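Local structure of endo-1,3-beta-glucanase, family GH16 (Zobellia galactanivorans, 4BPZ) at residues T51-S54 / E55-F58; L146-G150 / W151-S155; L210-S213 / Q214-Y218. The protein probably cleaves internal beta-1,3 linkages of glucans such as algal laminarin, the family 16 glycoside hydrolase domain being the part described here. The protein carries 1 engineered substitution. One frame throughout, in Å; residues are numbered along the deposited sequence.

Contact 1: residues T51-S54 / E55-F58; sequences TNRS and ENSF
Asn56 OD1 accepts from two residues, Thr51 five positions and Arg53 three positions earlier. Thr51 OG1 gives it a hydroxyl proton at 2.7 Å, in the carbonyl plane and on a lone pair, while Arg53 NH2 arrives at 2.9 Å, tilted 25° from that plane. The Thr51 hydroxyl also acts as an acceptor, gripped twice by one arginine: Arg53 N lies 3.1 Å from Thr51 OG1, which makes an ST turn, and Arg53 NE lies 3.0 Å from it, with the oxygen nearly in the guanidinium plane. A bend in the arginine chain (chi3 -63°) swings the guanidinium back so that NE and NH2 can serve Thr51 and Asn56 together. These bonds knit the short loop that joins strand 48-50 to strand 57-60 in the concanavalin-like beta sandwich of family 16. Asn56 ND2 ties the loop to the sheet through Arg67 O and Thr83 OG1.

Glu55 lies over one face of the guanidinium, its carboxylate stacked parallel to it. Arg53 NH1 and Glu55 OE2 are 3.9 Å apart, a long salt bridge of charges only, since the oxygen lies well out of the plane; NH1 also has a salt bridge to Glu71. The carbonyl of Arg53 accepts from Asn56 N at 3.0 Å and from Ser57 N at 3.3 Å. A water gives a third bond, 2.7 Å to Arg53 O, and also donates to Thr51 O while accepting from Ser57 OG. That serine hydroxyl is hydrogen-bonded to Tyr32 OH as well, and Ser57 O takes protons from two further waters.

Contact 2: residues L146-G150 / W151-S155; sequences LEQNG and WDKES. With GLC (alpha-D-glucopyranose), chain C.
Gln148 and Lys153 face one another, their CA atoms 6.6 Å apart, where the chain leaves strand 146-147, loops round and enters strand 155-163 through a type I turn from Asp152 to Ser155. The extended glutamine side chain spans this loop with its amide: NE2 donates to Ser155 O at 2.9 Å, coming from above the carbonyl plane, and makes a weak second bond of 3.0 Å to Lys153 O. Gln148 OE1 accepts from a water that in turn accepts from Lys153 NZ. The lysine reaches back because its chain is bent near the root (chi2 -55°), which brings NZ to 2.8 Å from Asn149 O; Thr110 O, on strand 110-118, is a further acceptor.

The loop continues directly from strand 146-147, which carries Glu147 of the glycan pocket. Glu147 closes a sequence that fits the Glu-x-Asp-x-x-Glu signature of family 16, whose first position is here the engineered Ser142, and its OE1 accepts from O6 of the bound glucose at 2.8 Å. Trp111 NE1 donates to the same carboxylate oxygen.

The amide of Asn149 lies over one face of the Trp151 indole, and both residues also touch Leu234 of helix 232-235. Asn149 CB stands 3.8 Å from the centroid of the Trp151 six-membered ring, only 7° off the normal, a CH-pi contact, and the amide plane is inclined 16° to the ring plane, stacked on it. A second water bridges the bend, accepting from Asn149 N and donating to Asp152 O and Ser155 O. Asp152 OD1 takes Glu154 N at 3.0 Å in an Asx turn.

Contact 3: residues L210-S213 / Q214-Y218; sequences LKNS and QNTPY
A type I beta turn from Ser213 to Thr216, followed at once by an ST turn at Thr216, leads the chain out of strand 205-211. Thr216 takes part in both turns. Its backbone N and its OG1 each donate to Ser213 O, and each of the distances, Thr216 N to Ser213 O and Thr216 OG1 to Ser213 O, is 3.0 Å. The two donors reach the oxygen differently: the hydroxyl lies in the carbonyl plane, whereas the amide stands above it. With chi1 at 76° OG1 sits between the backbone N and the carbonyl carbon, from where it can also accept Tyr218 N at 2.9 Å. Replacing Thr216 by a valine would probably leave Tyr218 N without this acceptor and Ser213 O with one donor fewer from the turn, so that the chain leading to Tyr218 is held less firmly. The first half of the turn is held by Ser213 OG, which accepts from Asn215 N at 3.1 Å.

Asn212, just before the turn, sends its side chain toward Thr216 and Tyr218. It crosses the side chain of Thr216 at about a right angle, and its amide meets the Tyr218 ring near the ring plane, the two planes 69° apart. Leu210 CD2 approaches Tyr218 CE2 obliquely at 4.3 Å, an apolar contact that joins the end of the strand to the far side of the loop.

Tyr218 OH is hydrogen-bonded to the main-chain oxygen of the engineered Ser142, and Trp193 NE1 donates to Tyr218 O. The Tyr218 ring packs edge-to-face with Trp162 and touches Phe160, both on strand 155-163, and Met198 on strand 197-202; Leu210 rests on the same three residues.

From the N terminus the contacts come in series, none nested in or crossing another, and each closes a loop between neighbouring segments of chain. Contact 1 closes the connection from strand 48-50 to strand 57-60, beside strands 63-75 and 82-93. Contact 2 follows on the chain leaving strand 146-147, which carries a residue of the glycan pocket, and ties strand 110-118 to strand 155-163. Contact 3 lies on the way from strand 205-211 to strand 222-230. Strand 155-163 links the last two: contact 2 runs into its start, and contact 3 packs on its later residues. Contacts 1 and 3 stand on opposite sides of the chain's centre, their own centres about 36 Å apart.

Contact 1: residues T51-S54 / E55-F58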
loop_
_atom_site.group_PDB
_atom_site.type_symbol
_atom_site.label_atom_id
_atom_site.label_comp_id
_atom_site.label_asym_id
_atom_site.label_seq_id
_atom_site.Cartn_x
_atom_site.Cartn_y
_atom_site.Cartn_z
ATOM N N THR A 51 -9.802 -9.250 5.056
ATOM C CA THR A 51 -10.606 -9.434 6.295
ATOM C C THR A 51 -9.952 -8.611 7.363
ATOM O O THR A 51 -8.796 -8.187 7.286
ATOM C CB THR A 51 -10.765 -10.907 6.724
ATOM O OG1 THR A 51 -9.734 -11.281 7.650
ATOM C CG2 THR A 51 -10.899 -11.841 5.565
ATOM N N ASN A 52 -10.718 -8.442 8.478
ATOM C CA ASN A 52 -10.155 -7.756 9.637
ATOM C C ASN A 52 -9.822 -8.702 10.771
ATOM O O ASN A 52 -9.671 -8.286 11.910
ATOM C CB ASN A 52 -11.029 -6.585 10.136
ATOM C CG ASN A 52 -12.254 -7.021 10.881
ATOM O OD1 ASN A 52 -12.902 -6.147 11.608
ATOM N ND2 ASN A 52 -12.609 -8.203 10.840
ATOM N N ARG A 53 -9.666 -9.998 10.462
ATOM C CA ARG A 53 -9.419 -11.004 11.453
ATOM C C ARG A 53 -7.999 -11.096 11.857
ATOM O O ARG A 53 -7.069 -10.735 11.101
ATOM C CB ARG A 53 -9.879 -12.384 10.941
ATOM C CG ARG A 53 -11.298 -12.463 10.428
ATOM C CD ARG A 53 -11.515 -13.818 9.838
ATOM N NE ARG A 53 -10.603 -13.972 8.705
ATOM C CZ ARG A 53 -10.182 -15.129 8.194
ATOM N NH1 ARG A 53 -10.673 -16.288 8.580
ATOM N NH2 ARG A 53 -9.219 -15.136 7.273
ATOM N N SER A 54 -7.749 -11.659 13.030
ATOM C CA SER A 54 -6.354 -11.959 13.442
ATOM C C SER A 54 -5.640 -12.946 12.576
ATOM O O SER A 54 -4.408 -12.915 12.539
ATOM C CB SER A 54 -6.211 -12.473 14.879
ATOM O OG SER A 54 -6.476 -11.421 15.763
ATOM N N GLU A 55 -6.376 -13.726 11.767
ATOM C CA GLU A 55 -5.679 -14.552 10.771
ATOM C C GLU A 55 -4.814 -13.676 9.889
ATOM O O GLU A 55 -3.714 -14.119 9.469
ATOM C CB GLU A 55 -6.708 -15.215 9.869
ATOM C CG GLU A 55 -7.236 -16.556 10.356
ATOM C CD GLU A 55 -8.302 -16.474 11.420
ATOM O OE1 GLU A 55 -8.669 -15.386 11.884
ATOM O OE2 GLU A 55 -8.805 -17.582 11.807
ATOM N N ASN A 56 -5.301 -12.502 9.485
ATOM C CA ASN A 56 -4.628 -11.730 8.462
ATOM C C ASN A 56 -3.893 -10.526 8.867
ATOM O O ASN A 56 -3.157 -9.968 8.059
ATOM C CB ASN A 56 -5.647 -11.398 7.324
ATOM C CG ASN A 56 -6.368 -12.601 6.783
ATOM O OD1 ASN A 56 -7.590 -12.735 6.913
ATOM N ND2 ASN A 56 -5.621 -13.549 6.168
ATOM N N SER A 57 -4.001 -10.091 10.148
ATOM C CA SER A 57 -3.183 -9.007 10.611
ATOM C C SER A 57 -3.147 -9.043 12.078
ATOM O O SER A 57 -4.135 -9.381 12.771
ATOM C CB SER A 57 -3.613 -7.644 10.084
ATOM O OG SER A 57 -4.934 -7.365 10.538
ATOM N N PHE A 58 -1.998 -8.639 12.633
ATOM C CA PHE A 58 -1.810 -8.696 14.107
ATOM C C PHE A 58 -0.529 -7.932 14.425
ATOM O O PHE A 58 0.412 -7.837 13.556
ATOM C CB PHE A 58 -1.741 -10.166 14.648
ATOM C CG PHE A 58 -0.724 -10.996 13.936
ATOM C CD1 PHE A 58 -0.969 -11.570 12.692
ATOM C CD2 PHE A 58 0.521 -11.273 14.517
ATOM C CE1 PHE A 58 -0.037 -12.379 12.055
ATOM C CE2 PHE A 58 1.418 -12.147 13.920
ATOM C CZ PHE A 58 1.152 -12.675 12.644
HETATM O O HOH W 1 -6.807 -8.788 9.208
HETATM O O HOH W 2 -6.676 -8.038 13.162
HETATM O O HOH W 3 -4.646 -9.314 15.553
#

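Contact 2: residues L146-G150 / W151-S155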
loop_
_atom_site.group_PDB
_atom_site.type_symbol
_atom_site.label_atom_id
_atom_site.label_comp_id
_atom_site.label_asym_id
_atom_site.label_seq_id
_atom_site.Cartn_x
_atom_site.Cartn_y
_atom_site.Cartn_z
ATOM N N LEU A 146 6.078 1.227 -2.484
ATOM C CA LEU A 146 6.700 -0.075 -2.696
ATOM C C LEU A 146 5.667 -0.985 -3.260
ATOM O O LEU A 146 4.525 -1.080 -2.761
ATOM C CB LEU A 146 7.134 -0.624 -1.305
ATOM C CG LEU A 146 7.702 -2.059 -1.212
ATOM C CD1 LEU A 146 6.659 -3.113 -1.112
ATOM C CD2 LEU A 146 8.815 -2.289 -2.291
ATOM N N GLU A 147 5.984 -1.721 -4.366
ATOM C CA GLU A 147 5.335 -2.953 -4.709
ATOM C C GLU A 147 6.401 -3.986 -5.027
ATOM O O GLU A 147 7.500 -3.641 -5.477
ATOM C CB GLU A 147 4.445 -2.818 -5.921
ATOM C CG GLU A 147 3.331 -1.798 -5.812
ATOM C CD GLU A 147 2.511 -1.708 -7.100
ATOM O OE1 GLU A 147 1.660 -2.559 -7.395
ATOM O OE2 GLU A 147 2.785 -0.766 -7.959
ATOM N N GLN A 148 6.084 -5.268 -4.798
ATOM C CA GLN A 148 6.852 -6.329 -5.439
ATOM C C GLN A 148 5.919 -7.213 -6.161
ATOM O O GLN A 148 4.806 -7.490 -5.664
ATOM C CB GLN A 148 7.678 -7.152 -4.436
ATOM C CG GLN A 148 8.951 -6.570 -3.927
ATOM C CD GLN A 148 9.878 -7.648 -3.457
ATOM O OE1 GLN A 148 9.537 -8.502 -2.587
ATOM N NE2 GLN A 148 11.084 -7.570 -3.911
ATOM N N ASN A 149 6.296 -7.660 -7.357
ATOM C CA ASN A 149 5.533 -8.671 -8.021
ATOM C C ASN A 149 5.815 -10.059 -7.450
ATOM O O ASN A 149 6.643 -10.234 -6.599
ATOM C CB ASN A 149 5.689 -8.581 -9.562
ATOM C CG ASN A 149 7.106 -8.793 -10.028
ATOM O OD1 ASN A 149 7.577 -8.043 -10.954
ATOM N ND2 ASN A 149 7.803 -9.707 -9.453
ATOM N N GLY A 150 5.085 -11.057 -7.931
ATOM C CA GLY A 150 5.141 -12.400 -7.357
ATOM C C GLY A 150 6.293 -13.218 -7.860
ATOM O O GLY A 150 6.675 -14.191 -7.182
ATOM N N TRP A 151 6.902 -12.823 -8.982
ATOM C CA TRP A 151 7.853 -13.711 -9.660
ATOM C C TRP A 151 9.286 -13.176 -9.570
ATOM O O TRP A 151 10.210 -13.882 -9.997
ATOM C CB TRP A 151 7.473 -13.898 -11.109
ATOM C CG TRP A 151 7.344 -12.572 -11.858
ATOM C CD1 TRP A 151 8.311 -11.859 -12.486
ATOM C CD2 TRP A 151 6.106 -11.843 -12.065
ATOM N NE1 TRP A 151 7.778 -10.692 -13.009
ATOM C CE2 TRP A 151 6.425 -10.662 -12.811
ATOM C CE3 TRP A 151 4.795 -12.075 -11.701
ATOM C CZ2 TRP A 151 5.408 -9.749 -13.241
ATOM C CZ3 TRP A 151 3.822 -11.183 -12.109
ATOM C CH2 TRP A 151 4.120 -10.073 -12.866
ATOM N N ASP A 152 9.528 -11.966 -9.052
ATOM C CA ASP A 152 10.869 -11.399 -8.996
ATOM C C ASP A 152 11.007 -10.673 -7.674
ATOM O O ASP A 152 10.748 -9.476 -7.563
ATOM C CB ASP A 152 11.149 -10.482 -10.159
ATOM C CG ASP A 152 12.514 -9.783 -10.069
ATOM O OD1 ASP A 152 13.345 -10.204 -9.238
ATOM O OD2 ASP A 152 12.734 -8.829 -10.868
ATOM N N LYS A 153 11.467 -11.421 -6.681
ATOM C CA LYS A 153 11.645 -10.818 -5.348
ATOM C C LYS A 153 12.945 -10.132 -5.209
ATOM O O LYS A 153 13.238 -9.617 -4.101
ATOM C CB LYS A 153 11.450 -11.917 -4.236
ATOM C CG LYS A 153 10.093 -12.647 -4.306
ATOM C CD LYS A 153 8.911 -11.609 -4.261
ATOM C CE LYS A 153 7.596 -12.340 -3.960
ATOM N NZ LYS A 153 6.498 -11.286 -3.973
ATOM N N GLU A 154 13.699 -10.012 -6.277
ATOM C CA GLU A 154 14.979 -9.297 -6.239
ATOM C C GLU A 154 14.934 -7.855 -6.838
ATOM O O GLU A 154 15.952 -7.239 -7.015
ATOM C CB GLU A 154 16.031 -10.158 -6.994
ATOM C CG GLU A 154 16.371 -11.466 -6.276
ATOM C CD GLU A 154 15.244 -12.465 -6.122
ATOM O OE1 GLU A 154 14.635 -12.820 -7.173
ATOM O OE2 GLU A 154 15.052 -12.951 -4.956
ATOM N N SER A 155 13.696 -7.380 -7.084
ATOM C CA SER A 155 13.557 -6.003 -7.432
ATOM C C SER A 155 12.282 -5.439 -6.777
ATOM O O SER A 155 11.353 -6.145 -6.416
ATOM C CB SER A 155 13.582 -5.879 -8.968
ATOM O OG SER A 155 12.624 -5.082 -9.514
HETATM C C1 GLC C . -0.956 0.360 -7.808
HETATM C C2 GLC C . -2.139 -0.107 -8.721
HETATM C C3 GLC C . -3.262 -0.579 -7.786
HETATM C C4 GLC C . -2.779 -1.617 -6.870
HETATM C C5 GLC C . -1.762 -0.916 -6.003
HETATM C C6 GLC C . -1.133 -1.805 -4.954
HETATM O O1 GLC C . -1.166 1.631 -7.233
HETATM O O2 GLC C . -2.499 0.993 -9.518
HETATM O O3 GLC C . -4.382 -1.107 -8.616
HETATM O O4 GLC C . -3.874 -2.143 -6.095
HETATM O O5 GLC C . -0.682 -0.478 -6.857
HETATM O O6 GLC C . -0.455 -2.915 -5.532
HETATM O O HOH W 4 7.230 -9.667 -1.801
HETATM O O HOH W 5 9.203 -7.176 -7.954
#

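Contact 3: residues L210-S213 / Q214-Y218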
loop_
_atom_site.group_PDB
_atom_site.type_symbol
_atom_site.label_atom_id
_atom_site.label_comp_id
_atom_site.label_asym_id
_atom_site.label_seq_id
_atom_site.Cartn_x
_atom_site.Cartn_y
_atom_site.Cartn_z
ATOM N N LEU A 210 9.099 12.044 -9.737
ATOM C CA LEU A 210 8.134 12.651 -10.635
ATOM C C LEU A 210 7.935 14.078 -10.280
ATOM O O LEU A 210 7.639 14.395 -9.111
ATOM C CB LEU A 210 6.801 11.899 -10.529
ATOM C CG LEU A 210 5.681 12.491 -11.422
ATOM C CD1 LEU A 210 6.030 12.486 -12.935
ATOM C CD2 LEU A 210 4.400 11.714 -11.165
ATOM N N LYS A 211 8.140 14.977 -11.216
ATOM C CA LYS A 211 7.840 16.389 -11.018
ATOM C C LYS A 211 6.376 16.601 -10.706
ATOM O O LYS A 211 5.510 16.021 -11.341
ATOM C CB LYS A 211 8.256 17.134 -12.303
ATOM C CG LYS A 211 7.998 18.599 -12.224
ATOM C CD LYS A 211 8.417 19.243 -13.550
ATOM C CE LYS A 211 8.098 20.704 -13.550
ATOM N NZ LYS A 211 8.899 21.400 -12.496
ATOM N N ASN A 212 6.098 17.425 -9.696
ATOM C CA ASN A 212 4.726 17.781 -9.370
ATOM C C ASN A 212 4.250 19.020 -10.106
ATOM O O ASN A 212 5.072 19.793 -10.600
ATOM C CB ASN A 212 4.621 17.961 -7.829
ATOM C CG ASN A 212 3.201 17.811 -7.292
ATOM O OD1 ASN A 212 3.040 17.875 -6.011
ATOM N ND2 ASN A 212 2.251 17.547 -8.071
ATOM N N SER A 213 2.959 19.194 -10.263
ATOM C CA SER A 213 2.413 20.385 -10.869
ATOM C C SER A 213 0.954 20.426 -10.392
ATOM O O SER A 213 0.306 19.417 -10.040
ATOM C CB SER A 213 2.466 20.373 -12.424
ATOM O OG SER A 213 1.418 19.616 -12.972
ATOM N N GLN A 214 0.347 21.584 -10.588
ATOM C CA GLN A 214 -1.109 21.735 -10.284
ATOM C C GLN A 214 -2.019 20.949 -11.214
ATOM O O GLN A 214 -3.187 20.810 -10.908
ATOM C CB GLN A 214 -1.472 23.215 -10.221
ATOM C CG GLN A 214 -0.991 23.814 -8.878
ATOM C CD GLN A 214 -1.875 23.331 -7.675
ATOM O OE1 GLN A 214 -3.048 23.002 -7.837
ATOM N NE2 GLN A 214 -1.285 23.165 -6.525
ATOM N N ASN A 215 -1.526 20.482 -12.352
ATOM C CA ASN A 215 -2.338 19.664 -13.202
ATOM C C ASN A 215 -2.346 18.209 -12.753
ATOM O O ASN A 215 -2.912 17.403 -13.473
ATOM C CB ASN A 215 -1.827 19.772 -14.640
ATOM C CG ASN A 215 -2.920 19.589 -15.682
ATOM O OD1 ASN A 215 -2.620 19.203 -16.790
ATOM N ND2 ASN A 215 -4.175 19.804 -15.322
ATOM N N THR A 216 -1.709 17.841 -11.614
ATOM C CA THR A 216 -1.718 16.450 -11.105
ATOM C C THR A 216 -2.618 16.393 -9.838
ATOM O O THR A 216 -2.774 17.392 -9.214
ATOM C CB THR A 216 -0.296 16.043 -10.437
ATOM O OG1 THR A 216 -0.121 16.623 -9.110
ATOM C CG2 THR A 216 0.821 16.270 -11.214
ATOM N N PRO A 217 -3.110 15.236 -9.435
ATOM C CA PRO A 217 -3.840 15.106 -8.162
ATOM C C PRO A 217 -2.941 14.941 -6.943
ATOM O O PRO A 217 -3.441 14.397 -5.814
ATOM C CB PRO A 217 -4.734 13.893 -8.416
ATOM C CG PRO A 217 -3.946 13.094 -9.443
ATOM C CD PRO A 217 -3.209 14.045 -10.309
ATOM N N TYR A 218 -1.775 15.506 -6.951
ATOM C CA TYR A 218 -0.782 15.332 -5.893
ATOM C C TYR A 218 -0.574 16.616 -5.102
ATOM O O TYR A 218 0.494 16.915 -4.615
ATOM C CB TYR A 218 0.544 14.821 -6.436
ATOM C CG TYR A 218 0.408 13.491 -7.190
ATOM C CD1 TYR A 218 0.022 12.355 -6.519
ATOM C CD2 TYR A 218 0.669 13.379 -8.535
ATOM C CE1 TYR A 218 -0.064 11.129 -7.169
ATOM C CE2 TYR A 218 0.574 12.179 -9.182
ATOM C CZ TYR A 218 0.223 11.049 -8.539
ATOM O OH TYR A 218 0.198 9.824 -9.180
#